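Local coordinates for ABC transporter periplasmic peptide-binding protein (Pseudoalteromonas, PDB 4QFK) that probably binds dipeptides or short peptides in the periplasm and delivers them to an ABC transporter for uptake, at residues Thr288-Gly293 and Pro339-Ala344; Gly506-Ala511 and Ile519-Phe524; Glu112-Asp117 and Val158-Val163. All blocks are in the same frame, centred on the assembly; numbering follows the deposited sequence.

Interaction 1 (Thr288-Gly293 and Pro339-Ala344)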
loop_
_atom_site.group_PDB
_atom_site.type_symbol
_atom_site.label_atom_id
_atom_site.label_comp_id
_atom_site.label_asym_id
_atom_site.label_seq_id
_atom_site.Cartn_x
_atom_site.Cartn_y
_atom_site.Cartn_z
ATOM N N THR A 288 -5.129 11.562 4.680
ATOM C CA THR A 288 -4.459 11.447 3.395
ATOM C C THR A 288 -3.641 10.158 3.417
ATOM O O THR A 288 -2.808 9.957 4.306
ATOM C CB THR A 288 -3.579 12.668 3.121
ATOM O OG1 THR A 288 -2.397 12.582 3.918
ATOM C CG2 THR A 288 -4.319 13.936 3.504
ATOM N N ASN A 289 -3.902 9.265 2.467
ATOM C CA ASN A 289 -3.242 7.967 2.463
ATOM C C ASN A 289 -1.874 8.132 1.834
ATOM O O ASN A 289 -1.693 9.020 1.002
ATOM C CB ASN A 289 -4.090 6.943 1.712
ATOM C CG ASN A 289 -3.373 5.613 1.504
ATOM O OD1 ASN A 289 -3.074 5.238 0.373
ATOM N ND2 ASN A 289 -3.129 4.883 2.584
ATOM N N LEU A 290 -0.913 7.315 2.259
ATOM C CA LEU A 290 0.424 7.354 1.709
ATOM C C LEU A 290 0.395 6.917 0.243
ATOM O O LEU A 290 0.518 5.728 -0.054
ATOM C CB LEU A 290 1.363 6.429 2.502
ATOM C CG LEU A 290 1.599 6.742 3.976
ATOM C CD1 LEU A 290 2.694 5.837 4.551
ATOM C CD2 LEU A 290 1.972 8.218 4.151
ATOM N N ASN A 291 0.213 7.869 -0.667
ATOM C CA ASN A 291 0.279 7.576 -2.089
ATOM C C ASN A 291 0.444 8.866 -2.874
ATOM O O ASN A 291 0.317 9.948 -2.314
ATOM C CB ASN A 291 -1.000 6.875 -2.541
ATOM C CG ASN A 291 -2.224 7.727 -2.318
ATOM O OD1 ASN A 291 -2.765 7.760 -1.217
ATOM N ND2 ASN A 291 -2.641 8.457 -3.343
ATOM N N ILE A 292 0.687 8.745 -4.176
ATOM C CA ILE A 292 0.802 9.907 -5.041
ATOM C C ILE A 292 0.410 9.550 -6.470
ATOM O O ILE A 292 0.809 8.499 -6.996
ATOM C CB ILE A 292 2.216 10.492 -5.034
ATOM C CG1 ILE A 292 2.344 11.623 -6.057
ATOM C CG2 ILE A 292 3.247 9.412 -5.330
ATOM C CD1 ILE A 292 2.021 12.988 -5.505
ATOM N N GLY A 293 -0.404 10.409 -7.076
ATOM C CA GLY A 293 -0.624 10.368 -8.504
ATOM C C GLY A 293 0.223 11.441 -9.168
ATOM O O GLY A 293 0.321 12.564 -8.656
ATOM N N PRO A 339 3.048 12.880 0.564
ATOM C CA PRO A 339 1.846 13.374 1.236
ATOM C C PRO A 339 2.215 13.923 2.617
ATOM O O PRO A 339 3.208 13.478 3.207
ATOM C CB PRO A 339 1.005 12.105 1.398
ATOM C CG PRO A 339 1.974 11.027 1.482
ATOM C CD PRO A 339 3.089 11.411 0.536
ATOM N N PRO A 340 1.452 14.897 3.118
ATOM C CA PRO A 340 1.869 15.426 4.419
ATOM C C PRO A 340 1.859 14.384 5.524
ATOM O O PRO A 340 2.449 14.667 6.557
ATOM C CB PRO A 340 0.853 16.536 4.699
ATOM C CG PRO A 340 0.109 16.747 3.393
ATOM C CD PRO A 340 0.680 15.883 2.348
ATOM N N THR A 341 1.248 13.216 5.315
ATOM C CA THR A 341 1.255 12.178 6.345
ATOM C C THR A 341 2.533 11.340 6.333
ATOM O O THR A 341 2.720 10.485 7.198
ATOM C CB THR A 341 0.092 11.197 6.200
ATOM O OG1 THR A 341 0.035 10.748 4.844
ATOM C CG2 THR A 341 -1.237 11.840 6.586
ATOM N N SER A 342 3.394 11.529 5.343
ATOM C CA SER A 342 4.719 10.898 5.432
ATOM C C SER A 342 5.592 11.675 6.439
ATOM O O SER A 342 5.680 12.904 6.371
ATOM C CB SER A 342 5.396 10.797 4.063
ATOM O OG SER A 342 6.709 10.273 4.175
ATOM N N TRP A 343 6.207 10.976 7.392
ATOM C CA TRP A 343 6.996 11.684 8.395
ATOM C C TRP A 343 8.150 12.474 7.777
ATOM O O TRP A 343 8.666 13.404 8.397
ATOM C CB TRP A 343 7.479 10.758 9.524
ATOM C CG TRP A 343 8.494 9.684 9.156
ATOM C CD1 TRP A 343 8.273 8.340 9.102
ATOM C CD2 TRP A 343 9.883 9.872 8.850
ATOM N NE1 TRP A 343 9.430 7.677 8.768
ATOM C CE2 TRP A 343 10.432 8.594 8.603
ATOM C CE3 TRP A 343 10.716 10.992 8.760
ATOM C CZ2 TRP A 343 11.780 8.408 8.259
ATOM C CZ3 TRP A 343 12.059 10.805 8.419
ATOM C CH2 TRP A 343 12.574 9.525 8.173
ATOM N N ALA A 344 8.540 12.130 6.551
ATOM C CA ALA A 344 9.641 12.837 5.882
ATOM C C ALA A 344 9.170 14.039 5.064
ATOM O O ALA A 344 9.975 14.761 4.491
ATOM C CB ALA A 344 10.452 11.882 5.005
#
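A loop packs against a kink in a strand where Thr341 and Pro339 meet Thr288 and Leu290, near the middle of a two-lobed periplasmic binding protein. Strand 282-297 belongs to the large mixed sheet, and the kink is an inverse gamma turn centred on Leu290; a strand passing between the lobes at such a bend is consistent with the hinge of this fold. Across from it, Pro339 to Ser342 form a type I beta turn, closed by Ser342 N donating to Pro339 O (2.9 Å). The turn presents Thr341 to the bent strand. With its hydroxyl set between backbone N and carbonyl carbon (chi1 49°), Thr341 OG1 reaches over and donates to Thr288 O at 3.0 Å. It comes from above that carbonyl plane, 43° out of it, and the bond is bent at the oxygen. This hydrogen bond ties the two segments. The Thr288 and Thr341 side chains lie alongside each other, running opposite ways, and their OG1 atoms come within 3.2 Å. Next to them the contact turns apolar. The Leu290 side chain leaves the backbone pointing neither at the turn nor from it, but Leu290 CD2 reaches Pro339 CG at 3.9 Å. Leu290 CD2 also lies 4.3 Å from Ser342 CB, so one methyl touches both the first and the last residue of the turn. The proline ring also sits against the backbone of the kink, with Pro339 CG 4.0 Å from Leu290 CA. Outside the pair, Pro339 touches His505 of strand 500-513, Thr341 touches Pro523, and Leu290 also packs on Phe524. The closest approach of the Leu290 methyl is to the threonine hydroxyl, with Leu290 CD2 3.3 Å from Thr341 OG1.

Interaction 2 (Gly506-Ala511 and Ile519-Phe524)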
loop_
_atom_site.group_PDB
_atom_site.type_symbol
_atom_site.label_atom_id
_atom_site.label_comp_id
_atom_site.label_asym_id
_atom_site.label_seq_id
_atom_site.Cartn_x
_atom_site.Cartn_y
_atom_site.Cartn_z
ATOM N N GLY A 506 -4.706 10.843 -3.044
ATOM C CA GLY A 506 -5.947 10.190 -2.685
ATOM C C GLY A 506 -6.080 10.143 -1.178
ATOM O O GLY A 506 -5.113 9.852 -0.475
ATOM N N MET A 507 -7.267 10.477 -0.684
ATOM C CA MET A 507 -7.575 10.413 0.732
ATOM C C MET A 507 -8.405 9.175 1.060
ATOM O O MET A 507 -9.037 8.580 0.183
ATOM C CB MET A 507 -8.301 11.690 1.170
ATOM C CG MET A 507 -7.500 12.929 0.815
ATOM S SD MET A 507 -7.986 14.446 1.647
ATOM C CE MET A 507 -9.764 14.426 1.340
ATOM N N ARG A 508 -8.371 8.767 2.321
ATOM C CA ARG A 508 -9.246 7.698 2.777
ATOM C C ARG A 508 -10.204 8.315 3.787
ATOM O O ARG A 508 -9.838 9.234 4.523
ATOM C CB ARG A 508 -8.462 6.520 3.374
ATOM C CG ARG A 508 -6.974 6.803 3.597
ATOM C CD ARG A 508 -6.308 5.789 4.538
ATOM N NE ARG A 508 -6.554 4.405 4.122
ATOM C CZ ARG A 508 -6.025 3.337 4.718
ATOM N NH1 ARG A 508 -5.220 3.477 5.775
ATOM N NH2 ARG A 508 -6.308 2.124 4.259
ATOM N N PHE A 509 -11.447 7.860 3.774
ATOM C CA PHE A 509 -12.425 8.364 4.720
ATOM C C PHE A 509 -12.913 7.177 5.509
ATOM O O PHE A 509 -12.700 6.048 5.103
ATOM C CB PHE A 509 -13.608 9.021 4.006
ATOM C CG PHE A 509 -13.238 10.197 3.148
ATOM C CD1 PHE A 509 -12.764 10.010 1.872
ATOM C CD2 PHE A 509 -13.385 11.492 3.619
ATOM C CE1 PHE A 509 -12.420 11.090 1.078
ATOM C CE2 PHE A 509 -13.061 12.578 2.824
ATOM C CZ PHE A 509 -12.576 12.375 1.553
ATOM N N GLN A 510 -13.566 7.435 6.634
ATOM C CA GLN A 510 -14.203 6.386 7.429
ATOM C C GLN A 510 -15.361 6.979 8.214
ATOM O O GLN A 510 -15.211 8.007 8.856
ATOM C CB GLN A 510 -13.206 5.748 8.398
ATOM C CG GLN A 510 -13.843 4.808 9.402
ATOM C CD GLN A 510 -12.818 4.102 10.290
ATOM O OE1 GLN A 510 -12.542 4.540 11.406
ATOM N NE2 GLN A 510 -12.259 3.010 9.795
ATOM N N ALA A 511 -16.528 6.352 8.146
ATOM C CA ALA A 511 -17.649 6.786 8.964
ATOM C C ALA A 511 -17.978 5.704 9.990
ATOM O O ALA A 511 -17.887 4.512 9.704
ATOM C CB ALA A 511 -18.844 7.082 8.092
ATOM N N ILE A 519 -10.515 3.038 16.879
ATOM C CA ILE A 519 -10.790 2.756 15.470
ATOM C C ILE A 519 -10.204 3.817 14.540
ATOM O O ILE A 519 -10.490 3.850 13.343
ATOM C CB ILE A 519 -12.333 2.530 15.269
ATOM C CG1 ILE A 519 -12.584 1.125 14.770
ATOM C CG2 ILE A 519 -13.042 3.592 14.405
ATOM C CD1 ILE A 519 -13.373 0.336 15.750
ATOM N N THR A 520 -9.347 4.655 15.108
ATOM C CA THR A 520 -8.804 5.816 14.416
ATOM C C THR A 520 -8.173 5.465 13.072
ATOM O O THR A 520 -7.336 4.571 12.980
ATOM C CB THR A 520 -7.758 6.546 15.286
ATOM O OG1 THR A 520 -8.308 6.804 16.586
ATOM C CG2 THR A 520 -7.336 7.858 14.628
ATOM N N LEU A 521 -8.597 6.185 12.040
ATOM C CA LEU A 521 -8.102 6.005 10.678
ATOM C C LEU A 521 -6.659 6.518 10.542
ATOM O O LEU A 521 -6.341 7.632 10.961
ATOM C CB LEU A 521 -9.009 6.772 9.719
ATOM C CG LEU A 521 -9.251 6.298 8.298
ATOM C CD1 LEU A 521 -9.577 7.503 7.424
ATOM C CD2 LEU A 521 -8.063 5.574 7.770
ATOM N N GLY A 522 -5.803 5.696 9.942
ATOM C CA GLY A 522 -4.422 6.058 9.709
ATOM C C GLY A 522 -4.134 6.333 8.242
ATOM O O GLY A 522 -4.946 6.005 7.367
ATOM N N PRO A 523 -2.968 6.945 7.966
ATOM C CA PRO A 523 -2.523 7.241 6.603
ATOM C C PRO A 523 -2.034 5.997 5.864
ATOM O O PRO A 523 -1.909 6.044 4.637
ATOM C CB PRO A 523 -1.352 8.193 6.830
ATOM C CG PRO A 523 -0.804 7.784 8.172
ATOM C CD PRO A 523 -2.017 7.440 8.980
ATOM N N PHE A 524 -1.766 4.913 6.590
ATOM C CA PHE A 524 -1.219 3.699 5.976
ATOM C C PHE A 524 -1.809 2.368 6.486
ATOM O O PHE A 524 -2.144 2.231 7.667
ATOM C CB PHE A 524 0.304 3.642 6.139
ATOM C CG PHE A 524 0.908 2.412 5.546
ATOM C CD1 PHE A 524 1.200 2.360 4.198
ATOM C CD2 PHE A 524 1.141 1.300 6.321
ATOM C CE1 PHE A 524 1.723 1.225 3.632
ATOM C CE2 PHE A 524 1.670 0.168 5.770
ATOM C CZ PHE A 524 1.960 0.128 4.413
#
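Arg508, Leu521 and Gln510 carry this contact, in which the chain beyond the strand doubles back over the side chains of residues 508 and 510. Leu521 reaches in from the loop and sets both methyls against Arg508. Leu521 CD1 sits 3.4 Å from Arg508 O, over the backbone, while Leu521 CD2 lies alongside the aliphatic part of the arginine, 3.7 Å from Arg508 CD. Leu521 CG also rests 4.0 Å from Gln510 CB, so the leucine lies between two side chains that leave the strand on the same face. The Arg508 chain bends at chi3 (52°), which turns its guanidinium along the loop. There Arg508 NH1 donates to Gly522 O at 3.0 Å, nearly straight at 160°. The oxygen lies close to the guanidinium plane, although the donor stands above the plane of the carbonyl. Arg508 NH2 is held as well, by Gly525 O just past the loop segment, so two loop carbonyls, of Gly522 and Gly525, fix the rotation of the group. Strand 500-513 is central in the large mixed sheet of this periplasmic binding protein, and its backbone at Arg508 and Gln510 is bonded to Glu287 and Glu285 of the neighbouring strand 282-297. Residues 519-524 run antiparallel to strand 500-513 as a covering segment on one face, bonded to it through the Arg508 side chain; the nearest CA atoms, those of Gln510 and Leu521, are 6.9 Å apart. Phe509 points to the other side, toward helix 270-274. Gln510, with CG anti to its nitrogen (chi1 171°), stretches its extended chain toward the start of the loop and lies crosswise to the side chain of Ile519.

Interaction 3 (Glu112-Asp117 and Val158-Val163); sequences EFNADD and VSDHQV
The His161 imidazole turns an edge to Phe113 O, which lies near the ring plane 3.5 Å from His161 CE1, while Asn114 CB approaches the ring obliquely. His161 ND1 is buried here with no partner in the model. The Phe113 ring packs on Leu95, Val118 and Val185. Next to the imidazole the two backbones are tied: Ala115 N donates to Asp160 O at 2.9 Å and 158°, from above the carbonyl plane. Asn114 CB presses on Asp160 O at 3.2 Å. This oxygen thus takes up an N-H at the start of helix 115-126, which is otherwise closed by a capping box. In it Asn114 N donates to the anti side of Asp117 OD2 (2.9 Å), and Asn114 OD1, turned back by a chi1 of 71°, weakly accepts from Asp116 N. Asp117 OD2 also has a salt bridge to Arg111. Ala115 CB completes the joint, 3.5 Å from Ser159 O and 3.7 Å from Val163 CG2. Across the contact lies the end of a beta hairpin: Val158 and Ser159 face Gln162 in a classic bulge, and an ST turn at Ser159 holds His161 N. The helix start thus docks on the connection between strands 152-159 and 162-167, with strand 90-95 beside it touching both Ala115 and Phe113 through Leu95.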
loop_
_atom_site.group_PDB
_atom_site.type_symbol
_atom_site.label_atom_id
_atom_site.label_comp_id
_atom_site.label_asym_id
_atom_site.label_seq_id
_atom_site.Cartn_x
_atom_site.Cartn_y
_atom_site.Cartn_z
ATOM N N GLU A 112 1.949 -24.848 21.242
ATOM C CA GLU A 112 1.887 -23.403 21.046
ATOM C C GLU A 112 2.733 -22.957 19.875
ATOM O O GLU A 112 3.518 -23.728 19.340
ATOM C CB GLU A 112 2.242 -22.650 22.330
ATOM C CG GLU A 112 1.197 -22.890 23.407
ATOM C CD GLU A 112 1.584 -22.349 24.767
ATOM O OE1 GLU A 112 2.795 -22.180 25.026
ATOM O OE2 GLU A 112 0.669 -22.111 25.592
ATOM N N PHE A 113 2.535 -21.712 19.456
ATOM C CA PHE A 113 3.288 -21.144 18.347
ATOM C C PHE A 113 4.791 -21.189 18.583
ATOM O O PHE A 113 5.258 -20.805 19.650
ATOM C CB PHE A 113 2.890 -19.699 18.150
ATOM C CG PHE A 113 3.934 -18.871 17.457
ATOM C CD1 PHE A 113 4.170 -19.023 16.107
ATOM C CD2 PHE A 113 4.653 -17.917 18.161
ATOM C CE1 PHE A 113 5.090 -18.241 15.465
ATOM C CE2 PHE A 113 5.579 -17.128 17.527
ATOM C CZ PHE A 113 5.800 -17.294 16.172
ATOM N N ASN A 114 5.528 -21.638 17.565
ATOM C CA ASN A 114 6.972 -21.784 17.624
ATOM C C ASN A 114 7.621 -21.570 16.243
ATOM O O ASN A 114 6.941 -21.254 15.251
ATOM C CB ASN A 114 7.387 -23.145 18.241
ATOM C CG ASN A 114 7.090 -24.337 17.328
ATOM O OD1 ASN A 114 6.962 -24.195 16.113
ATOM N ND2 ASN A 114 6.999 -25.519 17.918
ATOM N N ALA A 115 8.940 -21.738 16.190
ATOM C CA ALA A 115 9.693 -21.437 14.984
ATOM C C ALA A 115 9.236 -22.225 13.737
ATOM O O ALA A 115 9.301 -21.704 12.609
ATOM C CB ALA A 115 11.188 -21.613 15.236
ATOM N N ASP A 116 8.775 -23.464 13.937
ATOM C CA ASP A 116 8.311 -24.288 12.822
ATOM C C ASP A 116 7.211 -23.562 12.072
ATOM O O ASP A 116 7.088 -23.688 10.856
ATOM C CB ASP A 116 7.766 -25.629 13.307
ATOM C CG ASP A 116 8.822 -26.491 13.959
ATOM O OD1 ASP A 116 9.971 -26.507 13.463
ATOM O OD2 ASP A 116 8.498 -27.149 14.975
ATOM N N ASP A 117 6.409 -22.797 12.803
ATOM C CA ASP A 117 5.307 -22.069 12.188
ATOM C C ASP A 117 5.817 -20.939 11.302
ATOM O O ASP A 117 5.245 -20.675 10.242
ATOM C CB ASP A 117 4.380 -21.488 13.247
ATOM C CG ASP A 117 3.786 -22.544 14.138
ATOM O OD1 ASP A 117 3.270 -23.545 13.597
ATOM O OD2 ASP A 117 3.833 -22.375 15.381
ATOM N N VAL A 158 16.891 -22.288 14.709
ATOM C CA VAL A 158 18.011 -22.361 15.657
ATOM C C VAL A 158 17.565 -22.879 17.026
ATOM O O VAL A 158 18.358 -23.464 17.763
ATOM C CB VAL A 158 18.808 -21.033 15.778
ATOM C CG1 VAL A 158 18.224 -19.968 14.887
ATOM C CG2 VAL A 158 18.857 -20.564 17.217
ATOM N N SER A 159 16.285 -22.689 17.338
ATOM C CA SER A 159 15.684 -23.180 18.583
ATOM C C SER A 159 14.160 -23.007 18.495
ATOM O O SER A 159 13.666 -22.374 17.565
ATOM C CB SER A 159 16.262 -22.448 19.805
ATOM O OG SER A 159 15.342 -21.503 20.351
ATOM N N ASP A 160 13.424 -23.568 19.449
ATOM C CA ASP A 160 11.959 -23.570 19.382
ATOM C C ASP A 160 11.405 -22.185 19.208
ATOM O O ASP A 160 10.293 -22.011 18.728
ATOM C CB ASP A 160 11.355 -24.120 20.668
ATOM C CG ASP A 160 11.079 -25.591 20.590
ATOM O OD1 ASP A 160 11.132 -26.126 19.470
ATOM O OD2 ASP A 160 10.812 -26.209 21.647
ATOM N N HIS A 161 12.168 -21.196 19.642
ATOM C CA HIS A 161 11.661 -19.843 19.714
ATOM C C HIS A 161 12.707 -18.879 19.173
ATOM O O HIS A 161 12.861 -17.754 19.630
ATOM C CB HIS A 161 11.236 -19.530 21.147
ATOM C CG HIS A 161 10.094 -20.378 21.625
ATOM N ND1 HIS A 161 8.801 -20.222 21.162
ATOM C CD2 HIS A 161 10.055 -21.413 22.496
ATOM C CE1 HIS A 161 8.015 -21.112 21.739
ATOM N NE2 HIS A 161 8.748 -21.846 22.554
ATOM N N GLN A 162 13.431 -19.338 18.172
ATOM C CA GLN A 162 14.355 -18.459 17.485
ATOM C C GLN A 162 14.560 -18.978 16.068
ATOM O O GLN A 162 14.684 -20.182 15.851
ATOM C CB GLN A 162 15.673 -18.331 18.266
ATOM C CG GLN A 162 16.665 -17.339 17.659
ATOM C CD GLN A 162 17.988 -17.261 18.425
ATOM O OE1 GLN A 162 19.048 -17.519 17.866
ATOM N NE2 GLN A 162 17.923 -16.889 19.700
ATOM N N VAL A 163 14.586 -18.063 15.110
ATOM C CA VAL A 163 14.540 -18.440 13.706
ATOM C C VAL A 163 15.443 -17.488 12.934
ATOM O O VAL A 163 15.505 -16.294 13.251
ATOM C CB VAL A 163 13.064 -18.367 13.193
ATOM C CG1 VAL A 163 12.835 -17.146 12.329
ATOM C CG2 VAL A 163 12.674 -19.623 12.460
#

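Interactions 1 and 2 are neighbours, with centres about 12 Å apart. They involve adjacent strands of the large mixed sheet, 282-297 and 500-513, and they touch: Leu290 N of interaction 1 probably bonds to Pro523 O of interaction 2. Each covers its strand with a loop, but a threonine hydroxyl ties the first, a bent arginine the second. All three contacts are partly buried, but interaction 3 lies farther out, its centre about 29 Å from the chain centre against 11 and 13 Å. It belongs to the separate four-stranded antiparallel sheet, and there backbone joins backbone, where a hairpin carbonyl accepts from the first turn of a helix.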